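Local coordinates for oxetanocin-like protein (Pyrococcus furiosus, PDB 1XX7), which probably hydrolyses 2'-deoxyribonucleoside 5'-phosphates to the deoxyribonucleoside and phosphate, as a metal-dependent homodimeric phosphohydrolase of the HD-domain family, at residues H41-A46 with A72-D76; I48-A53 with L127-A131. All coordinates share one frame; numbering follows the deposited sequence.

Contact 1: H41-A46 with A72-D76; sequences HSYRVA and AIIHD. With NI (nickel (II) ion), chain G.
His-41 of helix 38-58 and the neighbours His-75 and Asp-76 of segment 72-76 converge on a single nickel ion. Its bonds run from His-41 NE2 (2.2 Å), His-75 NE2 (2.3 Å) and Asp-76 OD2 (2.1 Å), and Asp-132 of helix 123-145 adds a fourth ligand. The carboxylate of Asp-76 reaches the edge of the His-41 ring, near its plane, with OD2 3.2 Å from CD2 of His-41; the two side chains cross at about a right angle. The imidazoles of His-41 and His-75 are turned obliquely to each other, their planes 66° apart. This is the H...HD...D signature that gives the HD-domain phosphohydrolases their name. Second-shell bonds fix both rings. His-75 ND1 donates to Ala-72 O at 2.7 Å, nearly straight and almost in the ring plane, although the oxygen receives it tilted from its own carbonyl plane. Folding CG back between the backbone N and the carbonyl carbon, chi1 89°, turns ND1 to the carbonyl of Ala-72 while NE2 faces the nickel. His-41 ND1 pairs with Asp-135, which would probably polarise that imidazole. Beside the metal-binding ring of His-75, Val-45 lays CG1 3.7 Å from its CE1. Away from the nickel, the helices come close, the methyl of Ala-72 resting 3.8 Å from the CA of Ala-46, an approach allowed by two alanines. The Ser-42 side fits more loosely. Its OG, which also pairs with Val-38 O, stays 3.9 Å from CB of Asp-76, and a water mediates the join by donating to Ser-42 OG and Ile-73 O while accepting from Asp-76 N. Even this hydrated side is buried, and Tyr-43 of the second subunit packs on Ser-42.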
# COMPACT_ATOMS: atom_id res chain seq x y z
N HIS A 41 -5.58 -9.56 -13.30
CA HIS A 41 -6.63 -9.50 -14.26
C HIS A 41 -6.56 -10.63 -15.25
O HIS A 41 -7.55 -11.32 -15.46
CB HIS A 41 -6.53 -8.17 -15.02
CG HIS A 41 -7.32 -8.15 -16.27
ND1 HIS A 41 -8.68 -8.32 -16.28
CD2 HIS A 41 -6.94 -7.99 -17.56
CE1 HIS A 41 -9.12 -8.25 -17.52
NE2 HIS A 41 -8.10 -8.03 -18.31
N SER A 42 -5.38 -10.79 -15.86
CA SER A 42 -5.13 -11.79 -16.89
C SER A 42 -5.22 -13.22 -16.41
O SER A 42 -5.64 -14.11 -17.19
CB SER A 42 -3.76 -11.58 -17.52
OG SER A 42 -3.70 -10.37 -18.21
N TYR A 43 -4.82 -13.45 -15.17
CA TYR A 43 -5.07 -14.72 -14.50
C TYR A 43 -6.55 -15.11 -14.49
O TYR A 43 -6.91 -16.26 -14.85
CB TYR A 43 -4.58 -14.74 -13.04
CG TYR A 43 -5.07 -16.01 -12.42
CD1 TYR A 43 -4.52 -17.24 -12.81
CD2 TYR A 43 -6.14 -16.02 -11.60
CE1 TYR A 43 -5.01 -18.43 -12.32
CE2 TYR A 43 -6.65 -17.22 -11.09
CZ TYR A 43 -6.06 -18.42 -11.48
OH TYR A 43 -6.54 -19.62 -11.04
N ARG A 44 -7.42 -14.21 -14.00
CA ARG A 44 -8.86 -14.56 -13.90
C ARG A 44 -9.54 -14.61 -15.27
O ARG A 44 -10.51 -15.37 -15.45
CB ARG A 44 -9.65 -13.69 -12.93
CG ARG A 44 -10.91 -14.39 -12.48
CD ARG A 44 -11.60 -13.79 -11.31
NE ARG A 44 -12.10 -12.47 -11.61
CZ ARG A 44 -12.80 -11.71 -10.78
NH1 ARG A 44 -13.18 -12.18 -9.60
NH2 ARG A 44 -13.17 -10.50 -11.16
N VAL A 45 -9.04 -13.84 -16.22
CA VAL A 45 -9.51 -13.95 -17.62
C VAL A 45 -9.26 -15.41 -18.17
O VAL A 45 -10.17 -16.00 -18.78
CB VAL A 45 -8.87 -12.88 -18.56
CG1 VAL A 45 -9.20 -13.14 -20.03
CG2 VAL A 45 -9.34 -11.50 -18.18
N ALA A 46 -8.04 -15.94 -17.94
CA ALA A 46 -7.69 -17.31 -18.28
C ALA A 46 -8.61 -18.28 -17.56
O ALA A 46 -9.21 -19.17 -18.21
CB ALA A 46 -6.23 -17.62 -17.97
N ALA A 72 -6.00 -15.97 -24.01
CA ALA A 72 -6.25 -15.38 -22.72
C ALA A 72 -4.94 -14.98 -21.98
O ALA A 72 -4.89 -13.92 -21.36
CB ALA A 72 -7.03 -16.34 -21.89
N ILE A 73 -3.94 -15.83 -22.10
CA ILE A 73 -2.62 -15.63 -21.54
C ILE A 73 -1.87 -14.49 -22.19
O ILE A 73 -1.28 -13.65 -21.48
CB ILE A 73 -1.77 -16.92 -21.58
CG1 ILE A 73 -2.34 -17.93 -20.60
CG2 ILE A 73 -0.30 -16.64 -21.17
CD1 ILE A 73 -1.88 -19.34 -20.88
N ILE A 74 -1.92 -14.40 -23.51
CA ILE A 74 -1.13 -13.36 -24.21
C ILE A 74 -1.90 -12.04 -24.41
O ILE A 74 -1.33 -11.05 -24.80
CB ILE A 74 -0.53 -13.87 -25.54
CG1 ILE A 74 -1.63 -14.27 -26.53
CG2 ILE A 74 0.40 -15.11 -25.27
CD1 ILE A 74 -2.17 -13.18 -27.37
N HIS A 75 -3.20 -12.02 -24.11
CA HIS A 75 -4.03 -10.95 -24.67
C HIS A 75 -3.68 -9.52 -24.20
O HIS A 75 -3.85 -8.57 -24.96
CB HIS A 75 -5.49 -11.28 -24.50
CG HIS A 75 -6.07 -10.80 -23.22
ND1 HIS A 75 -5.90 -11.48 -22.04
CD2 HIS A 75 -6.76 -9.68 -22.93
CE1 HIS A 75 -6.48 -10.80 -21.07
NE2 HIS A 75 -7.02 -9.71 -21.58
N ASP A 76 -3.16 -9.38 -22.97
CA ASP A 76 -2.76 -8.07 -22.44
C ASP A 76 -1.25 -8.01 -22.20
O ASP A 76 -0.77 -7.06 -21.58
CB ASP A 76 -3.50 -7.77 -21.15
CG ASP A 76 -4.91 -7.27 -21.39
OD1 ASP A 76 -5.26 -6.98 -22.54
OD2 ASP A 76 -5.70 -7.14 -20.43
NI NI G . -7.74 -7.78 -20.50
O HOH W 1 -2.49 -11.19 -20.80

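Contact 2: I48-A53 with L127-A131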
# COMPACT_ATOMS: atom_id res chain seq x y z
N ILE A 48 -11.66 -17.65 -16.34
CA ILE A 48 -13.04 -17.51 -16.76
C ILE A 48 -13.19 -18.16 -18.13
O ILE A 48 -14.20 -18.82 -18.40
CB ILE A 48 -13.49 -16.02 -16.83
CG1 ILE A 48 -13.61 -15.43 -15.43
CG2 ILE A 48 -14.83 -15.88 -17.61
CD1 ILE A 48 -13.63 -13.95 -15.41
N THR A 49 -12.19 -17.97 -18.98
CA THR A 49 -12.16 -18.58 -20.33
C THR A 49 -12.33 -20.12 -20.26
O THR A 49 -13.14 -20.69 -20.99
CB THR A 49 -10.84 -18.20 -21.10
OG1 THR A 49 -10.79 -16.79 -21.33
CG2 THR A 49 -10.76 -18.93 -22.44
N LEU A 50 -11.55 -20.75 -19.38
CA LEU A 50 -11.65 -22.17 -19.07
C LEU A 50 -13.05 -22.56 -18.63
O LEU A 50 -13.64 -23.48 -19.18
CB LEU A 50 -10.67 -22.52 -17.97
CG LEU A 50 -10.57 -23.98 -17.49
CD1 LEU A 50 -10.23 -24.88 -18.65
CD2 LEU A 50 -9.52 -24.07 -16.44
N LEU A 51 -13.57 -21.86 -17.64
CA LEU A 51 -14.91 -22.06 -17.13
C LEU A 51 -15.99 -21.92 -18.24
O LEU A 51 -16.86 -22.78 -18.39
CB LEU A 51 -15.20 -21.06 -16.00
CG LEU A 51 -16.09 -21.60 -14.89
CD1 LEU A 51 -15.31 -22.65 -14.00
CD2 LEU A 51 -16.68 -20.46 -14.03
N LEU A 52 -15.93 -20.84 -19.00
CA LEU A 52 -16.91 -20.62 -20.07
C LEU A 52 -16.77 -21.68 -21.18
O LEU A 52 -17.76 -22.22 -21.62
CB LEU A 52 -16.84 -19.20 -20.63
CG LEU A 52 -17.08 -18.00 -19.67
CD1 LEU A 52 -16.74 -16.71 -20.38
CD2 LEU A 52 -18.44 -17.92 -19.16
N ALA A 53 -15.54 -21.96 -21.62
CA ALA A 53 -15.28 -23.04 -22.57
C ALA A 53 -16.00 -24.33 -22.12
O ALA A 53 -16.68 -24.97 -22.92
CB ALA A 53 -13.78 -23.29 -22.71
N LEU A 127 -14.89 -15.58 -27.28
CA LEU A 127 -14.87 -16.18 -25.95
C LEU A 127 -13.94 -15.41 -24.95
O LEU A 127 -14.32 -15.19 -23.82
CB LEU A 127 -14.46 -17.67 -26.00
CG LEU A 127 -14.34 -18.37 -24.63
CD1 LEU A 127 -15.59 -18.26 -23.81
CD2 LEU A 127 -13.95 -19.84 -24.80
N VAL A 128 -12.74 -15.06 -25.39
CA VAL A 128 -11.79 -14.39 -24.53
C VAL A 128 -12.20 -12.93 -24.31
O VAL A 128 -12.00 -12.41 -23.22
CB VAL A 128 -10.35 -14.49 -25.05
CG1 VAL A 128 -9.41 -13.81 -24.09
CG2 VAL A 128 -9.93 -15.96 -25.20
N LYS A 129 -12.77 -12.29 -25.32
CA LYS A 129 -13.38 -10.97 -25.14
C LYS A 129 -14.52 -10.95 -24.10
O LYS A 129 -14.63 -10.02 -23.26
CB LYS A 129 -13.90 -10.41 -26.49
CG LYS A 129 -14.22 -8.89 -26.48
CD LYS A 129 -12.98 -7.97 -26.40
CE LYS A 129 -12.38 -7.75 -27.81
NZ LYS A 129 -11.11 -6.94 -27.91
N ILE A 130 -15.34 -11.97 -24.12
CA ILE A 130 -16.36 -12.12 -23.12
C ILE A 130 -15.74 -12.29 -21.72
O ILE A 130 -16.19 -11.68 -20.78
CB ILE A 130 -17.31 -13.27 -23.45
CG1 ILE A 130 -18.22 -12.83 -24.60
CG2 ILE A 130 -18.22 -13.60 -22.24
CD1 ILE A 130 -18.97 -13.98 -25.24
N ALA A 131 -14.74 -13.14 -21.60
CA ALA A 131 -14.09 -13.42 -20.31
C ALA A 131 -13.45 -12.16 -19.73
O ALA A 131 -13.49 -11.91 -18.55
CB ALA A 131 -13.03 -14.53 -20.48
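Ile-48 to Ala-53 and Leu-127 to Ala-131 are turns of two helices whose segment axes approach to 9.1 Å at an angle of 121°, with the CA atoms of Thr-49 and Ala-131 nearest, 5.5 Å apart. At that point the CB of Ala-131 is wedged between two side chains, 3.6 Å from CG2 of Ile-48 and 3.3 Å from OG1 of Thr-49. The hydroxyl is tied back to Val-45 O in the preceding turn of its own helix, an arrangement aided by OG1 lying beside the backbone N, chi1 -64°, while the methyl CG2 meets Leu-127 and Val-128. These helices, 38-58 and 123-145, are core elements of the all-helical HD domain, and each brings a nickel ligand, Asp-132 directly after Ala-131 and His-41 about two turns before Ile-48. Putting a valine at Thr-49 would probably deprive Val-45 O of its hydroxyl partner and set a methyl, bulkier than oxygen, against Ala-131. One turn further along helix 38-58, Leu-52 and Ala-53 receive Leu-127 of the other helix, its two branches parted: CD1 lies 3.5 Å from CB of Leu-52, and CD2 touches the methyl of Ala-53 at 4.0 Å. Leu-52 in turn brings CD1 to CG2 of Ile-130 at 3.9 Å. Helix 65-74 closes one flank, where Ala-68 and Ala-72 press on Thr-49 and Ile-71 on Val-128. Beyond Ile-130 lie Leu-164 and Ile-166, and Ile-13 of the second subunit packs against Ile-48.

In the fold
From the N terminus, helix 38-58 comes first and supplies one side of both contacts: 41-46 for contact 1, then 48-53 for contact 2. Segment 72-76, reached through helix 65-74, returns to the N-terminal part of helix 38-58, closing contact 1 across 25 intervening residues. The chain then passes through several shorter helices before 127-131, on helix 123-145, closes contact 2 across 73. The two closures cross, since their segments alternate. Their centres lie 10 Å apart, and the packing is continuous: Ala-72 touches Val-128, and Val-45 touches Ala-131. Three helices are thereby joined around the nickel, and both contacts also reach the second subunit.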